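Local coordinates for Lmo1340 protein (Listeria monocytogenes, PDB 4NLM) that is of unknown function but is probably a surface lipoprotein built around a YqgU-like six-bladed beta propeller, at residues A[175-180]-A[190-195]; A[136-141]-A[152-157]. One frame throughout, in Å; residues are numbered along the deposited sequence. Where two conformers were deposited one is given.

Interaction 1: residues A[175-180]-A[190-195]; sequences IDVASP and VISNNK
Ser179 turns OG away from its backbone N (chi1 174°), beside the carbonyl carbon, and this rotation carries the hydroxyl across to the strand at Asn193; Val177 swings CG1 to the corresponding position and lays that methyl over Ser192. The serine donates from OG to Asn193 O over 2.7 Å. The C=O...OG angle is 137° and the donor stands 43° above the carbonyl plane, so the bond uses neither lone-pair direction. The same OG is also hydrogen-bonded to Phe181 N and takes a bond from a water, 3.0 Å from OG, that in turn accepts from Lys195 N. Three partners therefore fix the rotation of one buried hydroxyl. A second water donates to both Ala178 O and Lys195 O, spanning the two backbones farther along. In propeller terms, residues 175-180 form the connection between the outermost strand 171-174 of one four-stranded blade and strand 182-184, the first strand of the next, whose second strand, 189-194, supplies the other side of the contact. Apolar contact adds to this: Val177 CG1 comes within 3.5 Å of Ser192 CB, while Val177 CG2 reaches Val190 CG1 at 3.8 Å, the two valine side chains running antiparallel alongside each other in the conformer given for Val190. Ser192 OG, 3.6 Å from Val177 CG1, is hydrogen-bonded to Gln208 NE2, and Val177 itself also packs on Gln208 and on Ile162 of the preceding blade.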
loop_
_atom_site.group_PDB
_atom_site.type_symbol
_atom_site.label_atom_id
_atom_site.label_comp_id
_atom_site.label_asym_id
_atom_site.label_seq_id
_atom_site.Cartn_x
_atom_site.Cartn_y
_atom_site.Cartn_z
ATOM N N ILE A 175 -6.548 9.959 -18.010
ATOM C CA ILE A 175 -6.885 8.530 -18.100
ATOM C C ILE A 175 -8.405 8.450 -18.052
ATOM O O ILE A 175 -9.030 8.807 -17.039
ATOM C CB ILE A 175 -6.234 7.704 -16.981
ATOM C CG1 ILE A 175 -4.717 7.807 -17.126
ATOM C CG2 ILE A 175 -6.697 6.257 -17.035
ATOM C CD1 ILE A 175 -3.939 6.895 -16.237
ATOM N N ASP A 176 -8.991 7.985 -19.151
ATOM C CA ASP A 176 -10.436 7.904 -19.295
ATOM C C ASP A 176 -10.948 6.563 -18.792
ATOM O O ASP A 176 -11.298 5.671 -19.566
ATOM C CB ASP A 176 -10.828 8.124 -20.757
ATOM C CG ASP A 176 -12.333 8.091 -20.978
ATOM O OD1 ASP A 176 -13.105 8.241 -20.008
ATOM O OD2 ASP A 176 -12.739 7.921 -22.146
ATOM N N VAL A 177 -10.962 6.437 -17.475
ATOM C CA VAL A 177 -11.413 5.225 -16.815
ATOM C C VAL A 177 -12.531 5.685 -15.872
ATOM O O VAL A 177 -12.370 6.660 -15.152
ATOM C CB VAL A 177 -10.213 4.529 -16.144
ATOM C CG1 VAL A 177 -10.678 3.511 -15.124
ATOM C CG2 VAL A 177 -9.315 3.885 -17.181
ATOM N N ALA A 178 -13.636 4.946 -15.861
ATOM C CA ALA A 178 -14.853 5.378 -15.190
ATOM C C ALA A 178 -14.984 4.984 -13.735
ATOM O O ALA A 178 -16.085 4.959 -13.198
ATOM C CB ALA A 178 -16.062 4.868 -15.972
ATOM N N SER A 179 -13.872 4.681 -13.093
ATOM C CA SER A 179 -13.890 4.279 -11.709
ATOM C C SER A 179 -12.628 4.733 -11.024
ATOM O O SER A 179 -11.577 4.768 -11.629
ATOM C CB SER A 179 -13.994 2.765 -11.619
ATOM O OG SER A 179 -13.873 2.319 -10.280
ATOM N N PRO A 180 -12.720 5.053 -9.729
ATOM C CA PRO A 180 -11.489 5.380 -9.028
ATOM C C PRO A 180 -10.749 4.163 -8.470
ATOM O O PRO A 180 -9.667 4.324 -7.931
ATOM C CB PRO A 180 -11.982 6.285 -7.896
ATOM C CG PRO A 180 -13.343 5.768 -7.587
ATOM C CD PRO A 180 -13.910 5.323 -8.907
ATOM N N VAL A 190 -4.177 -0.522 -17.442
ATOM C CA VAL A 190 -4.757 -0.319 -16.114
ATOM C C VAL A 190 -5.969 -1.218 -15.989
ATOM O O VAL A 190 -6.642 -1.513 -16.974
ATOM C CB VAL A 190 -5.172 1.156 -15.872
ATOM C CG1 VAL A 190 -6.268 1.592 -16.831
ATOM C CG2 VAL A 190 -5.656 1.355 -14.448
ATOM N N ILE A 191 -6.171 -1.734 -14.788
ATOM C CA ILE A 191 -7.349 -2.496 -14.454
ATOM C C ILE A 191 -8.180 -1.604 -13.514
ATOM O O ILE A 191 -7.633 -0.897 -12.657
ATOM C CB ILE A 191 -7.001 -3.820 -13.730
ATOM C CG1 ILE A 191 -6.290 -4.810 -14.649
ATOM C CG2 ILE A 191 -8.248 -4.505 -13.180
ATOM C CD1 ILE A 191 -5.725 -6.024 -13.941
ATOM N N SER A 192 -9.478 -1.638 -13.731
ATOM C CA SER A 192 -10.390 -0.892 -12.871
ATOM C C SER A 192 -11.553 -1.768 -12.449
ATOM O O SER A 192 -11.944 -2.678 -13.192
ATOM C CB SER A 192 -10.907 0.367 -13.587
ATOM O OG SER A 192 -11.626 0.057 -14.771
ATOM N N ASN A 193 -12.089 -1.494 -11.261
ATOM C CA ASN A 193 -13.261 -2.197 -10.782
ATOM C C ASN A 193 -14.403 -1.223 -10.937
ATOM O O ASN A 193 -14.501 -0.258 -10.196
ATOM C CB ASN A 193 -13.111 -2.614 -9.319
ATOM C CG ASN A 193 -14.231 -3.536 -8.852
ATOM O OD1 ASN A 193 -15.115 -3.885 -9.611
ATOM N ND2 ASN A 193 -14.164 -3.958 -7.603
ATOM N N ASN A 194 -15.266 -1.491 -11.909
ATOM C CA ASN A 194 -16.337 -0.582 -12.263
ATOM C C ASN A 194 -17.634 -1.011 -11.598
ATOM O O ASN A 194 -18.185 -2.076 -11.887
ATOM C CB ASN A 194 -16.495 -0.514 -13.789
ATOM C CG ASN A 194 -15.271 0.076 -14.504
ATOM O OD1 ASN A 194 -14.202 0.261 -13.916
ATOM N ND2 ASN A 194 -15.423 0.344 -15.791
ATOM N N LYS A 195 -18.097 -0.183 -10.669
ATOM C CA LYS A 195 -19.304 -0.471 -9.918
ATOM C C LYS A 195 -20.475 0.228 -10.574
ATOM O O LYS A 195 -20.347 1.372 -11.022
ATOM C CB LYS A 195 -19.107 -0.022 -8.483
ATOM C CG LYS A 195 -17.963 -0.773 -7.834
ATOM C CD LYS A 195 -17.861 -0.516 -6.353
ATOM C CE LYS A 195 -16.700 -1.308 -5.798
ATOM N NZ LYS A 195 -16.613 -1.232 -4.326
HETATM O O HOH W 1 -18.137 2.444 -12.899
HETATM O O HOH W 2 -16.822 2.367 -9.876
#

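Interaction 2: residues A[136-141]-A[152-157]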
loop_
_atom_site.group_PDB
_atom_site.type_symbol
_atom_site.label_atom_id
_atom_site.label_comp_id
_atom_site.label_asym_id
_atom_site.label_seq_id
_atom_site.Cartn_x
_atom_site.Cartn_y
_atom_site.Cartn_z
ATOM N N THR A 136 -7.408 16.212 -2.269
ATOM C CA THR A 136 -7.289 14.804 -1.912
ATOM C C THR A 136 -6.918 13.993 -3.116
ATOM O O THR A 136 -7.618 14.027 -4.138
ATOM C CB THR A 136 -8.629 14.315 -1.312
ATOM O OG1 THR A 136 -8.958 15.115 -0.177
ATOM C CG2 THR A 136 -8.552 12.832 -0.936
ATOM N N THR A 137 -5.856 13.206 -2.955
ATOM C CA THR A 137 -5.275 12.477 -4.085
ATOM C C THR A 137 -4.811 11.094 -3.646
ATOM O O THR A 137 -4.220 10.927 -2.573
ATOM C CB THR A 137 -4.063 13.255 -4.618
ATOM O OG1 THR A 137 -4.435 14.605 -4.925
ATOM C CG2 THR A 137 -3.505 12.598 -5.858
ATOM N N THR A 138 -5.020 10.123 -4.523
ATOM C CA THR A 138 -4.549 8.762 -4.292
ATOM C C THR A 138 -3.569 8.435 -5.415
ATOM O O THR A 138 -3.893 8.632 -6.592
ATOM C CB THR A 138 -5.710 7.736 -4.265
ATOM O OG1 THR A 138 -6.680 8.158 -3.318
ATOM C CG2 THR A 138 -5.218 6.342 -3.914
ATOM N N PHE A 139 -2.394 7.889 -5.081
ATOM C CA PHE A 139 -1.332 7.688 -6.028
ATOM C C PHE A 139 -1.036 6.231 -6.319
ATOM O O PHE A 139 -0.994 5.436 -5.386
ATOM C CB PHE A 139 -0.034 8.332 -5.525
ATOM C CG PHE A 139 -0.086 9.817 -5.360
ATOM C CD1 PHE A 139 -0.521 10.370 -4.166
ATOM C CD2 PHE A 139 0.315 10.669 -6.373
ATOM C CE1 PHE A 139 -0.568 11.738 -3.990
ATOM C CE2 PHE A 139 0.262 12.041 -6.182
ATOM C CZ PHE A 139 -0.174 12.585 -4.985
ATOM N N TYR A 140 -0.732 5.892 -7.585
ATOM C CA TYR A 140 -0.433 4.536 -8.039
ATOM C C TYR A 140 0.844 4.592 -8.848
ATOM O O TYR A 140 0.850 5.100 -9.977
ATOM C CB TYR A 140 -1.584 4.006 -8.880
ATOM C CG TYR A 140 -2.868 3.925 -8.101
ATOM C CD1 TYR A 140 -3.170 2.816 -7.348
ATOM C CD2 TYR A 140 -3.744 4.979 -8.061
ATOM C CE1 TYR A 140 -4.327 2.724 -6.616
ATOM C CE2 TYR A 140 -4.900 4.913 -7.308
ATOM C CZ TYR A 140 -5.186 3.767 -6.606
ATOM O OH TYR A 140 -6.319 3.660 -5.850
ATOM N N TRP A 141 1.918 4.066 -8.289
ATOM C CA TRP A 141 3.225 4.127 -8.950
ATOM C C TRP A 141 3.391 2.893 -9.838
ATOM O O TRP A 141 3.272 1.790 -9.350
ATOM C CB TRP A 141 4.324 4.156 -7.895
ATOM C CG TRP A 141 5.591 4.849 -8.312
ATOM C CD1 TRP A 141 6.206 4.824 -9.520
ATOM C CD2 TRP A 141 6.365 5.717 -7.470
ATOM N NE1 TRP A 141 7.311 5.593 -9.474
ATOM C CE2 TRP A 141 7.437 6.172 -8.241
ATOM C CE3 TRP A 141 6.250 6.144 -6.125
ATOM C CZ2 TRP A 141 8.380 7.046 -7.757
ATOM C CZ3 TRP A 141 7.202 6.971 -5.642
ATOM C CH2 TRP A 141 8.226 7.454 -6.455
ATOM N N VAL A 152 -5.486 9.716 -8.751
ATOM C CA VAL A 152 -6.880 10.066 -8.704
ATOM C C VAL A 152 -7.022 11.295 -7.815
ATOM O O VAL A 152 -6.622 11.255 -6.641
ATOM C CB VAL A 152 -7.711 8.897 -8.145
ATOM C CG1 VAL A 152 -9.190 9.261 -8.150
ATOM C CG2 VAL A 152 -7.454 7.632 -8.954
ATOM N N THR A 153 -7.584 12.363 -8.372
ATOM C CA THR A 153 -7.846 13.585 -7.615
ATOM C C THR A 153 -9.337 13.789 -7.431
ATOM O O THR A 153 -10.132 13.542 -8.339
ATOM C CB THR A 153 -7.265 14.826 -8.315
ATOM O OG1 THR A 153 -7.663 14.845 -9.693
ATOM C CG2 THR A 153 -5.766 14.827 -8.243
ATOM N N TYR A 154 -9.703 14.223 -6.230
ATOM C CA TYR A 154 -11.094 14.430 -5.866
ATOM C C TYR A 154 -11.373 15.898 -5.563
ATOM O O TYR A 154 -10.533 16.566 -4.961
ATOM C CB TYR A 154 -11.430 13.664 -4.587
ATOM C CG TYR A 154 -11.327 12.175 -4.689
ATOM C CD1 TYR A 154 -10.116 11.529 -4.462
ATOM C CD2 TYR A 154 -12.421 11.406 -5.049
ATOM C CE1 TYR A 154 -10.020 10.156 -4.541
ATOM C CE2 TYR A 154 -12.327 10.025 -5.148
ATOM C CZ TYR A 154 -11.129 9.409 -4.878
ATOM O OH TYR A 154 -11.018 8.042 -4.966
ATOM N N SER A 155 -12.504 16.393 -6.034
ATOM C CA SER A 155 -12.986 17.725 -5.689
ATOM C C SER A 155 -14.457 17.776 -6.038
ATOM O O SER A 155 -14.895 17.100 -6.960
ATOM C CB SER A 155 -12.244 18.784 -6.492
ATOM O OG SER A 155 -12.591 20.088 -6.071
ATOM N N PRO A 156 -15.254 18.575 -5.289
ATOM C CA PRO A 156 -16.676 18.626 -5.639
ATOM C C PRO A 156 -16.972 19.157 -7.030
ATOM O O PRO A 156 -18.042 18.885 -7.573
ATOM C CB PRO A 156 -17.277 19.574 -4.595
ATOM C CG PRO A 156 -16.287 19.679 -3.497
ATOM C CD PRO A 156 -14.949 19.314 -4.055
ATOM N N GLU A 157 -16.027 19.884 -7.613
ATOM C CA GLU A 157 -16.230 20.443 -8.930
ATOM C C GLU A 157 -16.241 19.392 -10.025
ATOM O O GLU A 157 -16.728 19.658 -11.138
ATOM C CB GLU A 157 -15.136 21.440 -9.275
ATOM C CG GLU A 157 -15.204 22.734 -8.512
ATOM C CD GLU A 157 -14.615 22.642 -7.145
ATOM O OE1 GLU A 157 -14.196 21.553 -6.745
ATOM O OE2 GLU A 157 -14.539 23.662 -6.478
HETATM O O HOH W 3 -9.978 17.435 -2.467
HETATM O O HOH W 4 -8.977 6.846 -3.860
#
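Thr138 and Val152 bond to each other twice through their backbones: Thr138 N donates to Val152 O and Val152 N to Thr138 O, each N...O distance being 2.9 Å. They form an antiparallel hydrogen-bonded pair. Two residues along, Tyr154 N donates to Thr136 O over 3.0 Å. Between these bonds lies the non-hydrogen-bonded pair Thr137-Thr153, where the backbones close to a CA-CA distance of 4.5 Å and Thr137 CA makes a CA-H...O contact with Val152 O. The segment axes run antiparallel (173°), and as strands 137-141 and 148-155 follow one another in the chain they form a beta hairpin, the first two strands of a four-stranded propeller blade.

Two waters extend the pairing. One accepts from Thr136 N and donates to Tyr154 O; the other joins Thr138 OG1 to Tyr154 OH, at 2.7 Å from OG1 and 2.6 Å from OH. Tyr154, its CG anti to the carbonyl carbon (chi1 -64°), crosses toward the first strand with its ring edge facing Thr136 O and the second water near the ring plane. On the sheet face away from Thr138 and Val152, Thr137 and Thr153 lie side by side, Thr137 OG1 3.6 Å from Thr153 CG2 in the conformer given for Thr153; there their hydroxyls bond elsewhere, to Leu135 O and Gln161 NE2. Val152 CG2 meets Tyr140 CE2 obliquely at 4.1 Å and adds an apolar contact.

Direct polar bonding across the hairpin is thus all backbone to backbone, so register is set by the main chain, while Thr138 OG1 and Tyr154 OH reach one another through water.

In the fold
Interaction 2 pairs the first two strands of one blade, whereas interaction 1 ties the connection leaving that blade to the second strand of the next. Along the chain they are in series, interaction 2 closing before interaction 1 opens. Their centres lie about 13 Å apart, and the two contacts touch at Pro180, whose CB is 3.5 Å from Tyr154 OH and 4.1 Å from Val152 CG1. Interaction 1 is the more buried: five of its six touching residues are buried, against two of seven in interaction 2, where Thr136 is exposed. The chemistry follows the topology, with regular main-chain pairing inside the blade and, between blades, a single serine hydroxyl, waters and valine packing.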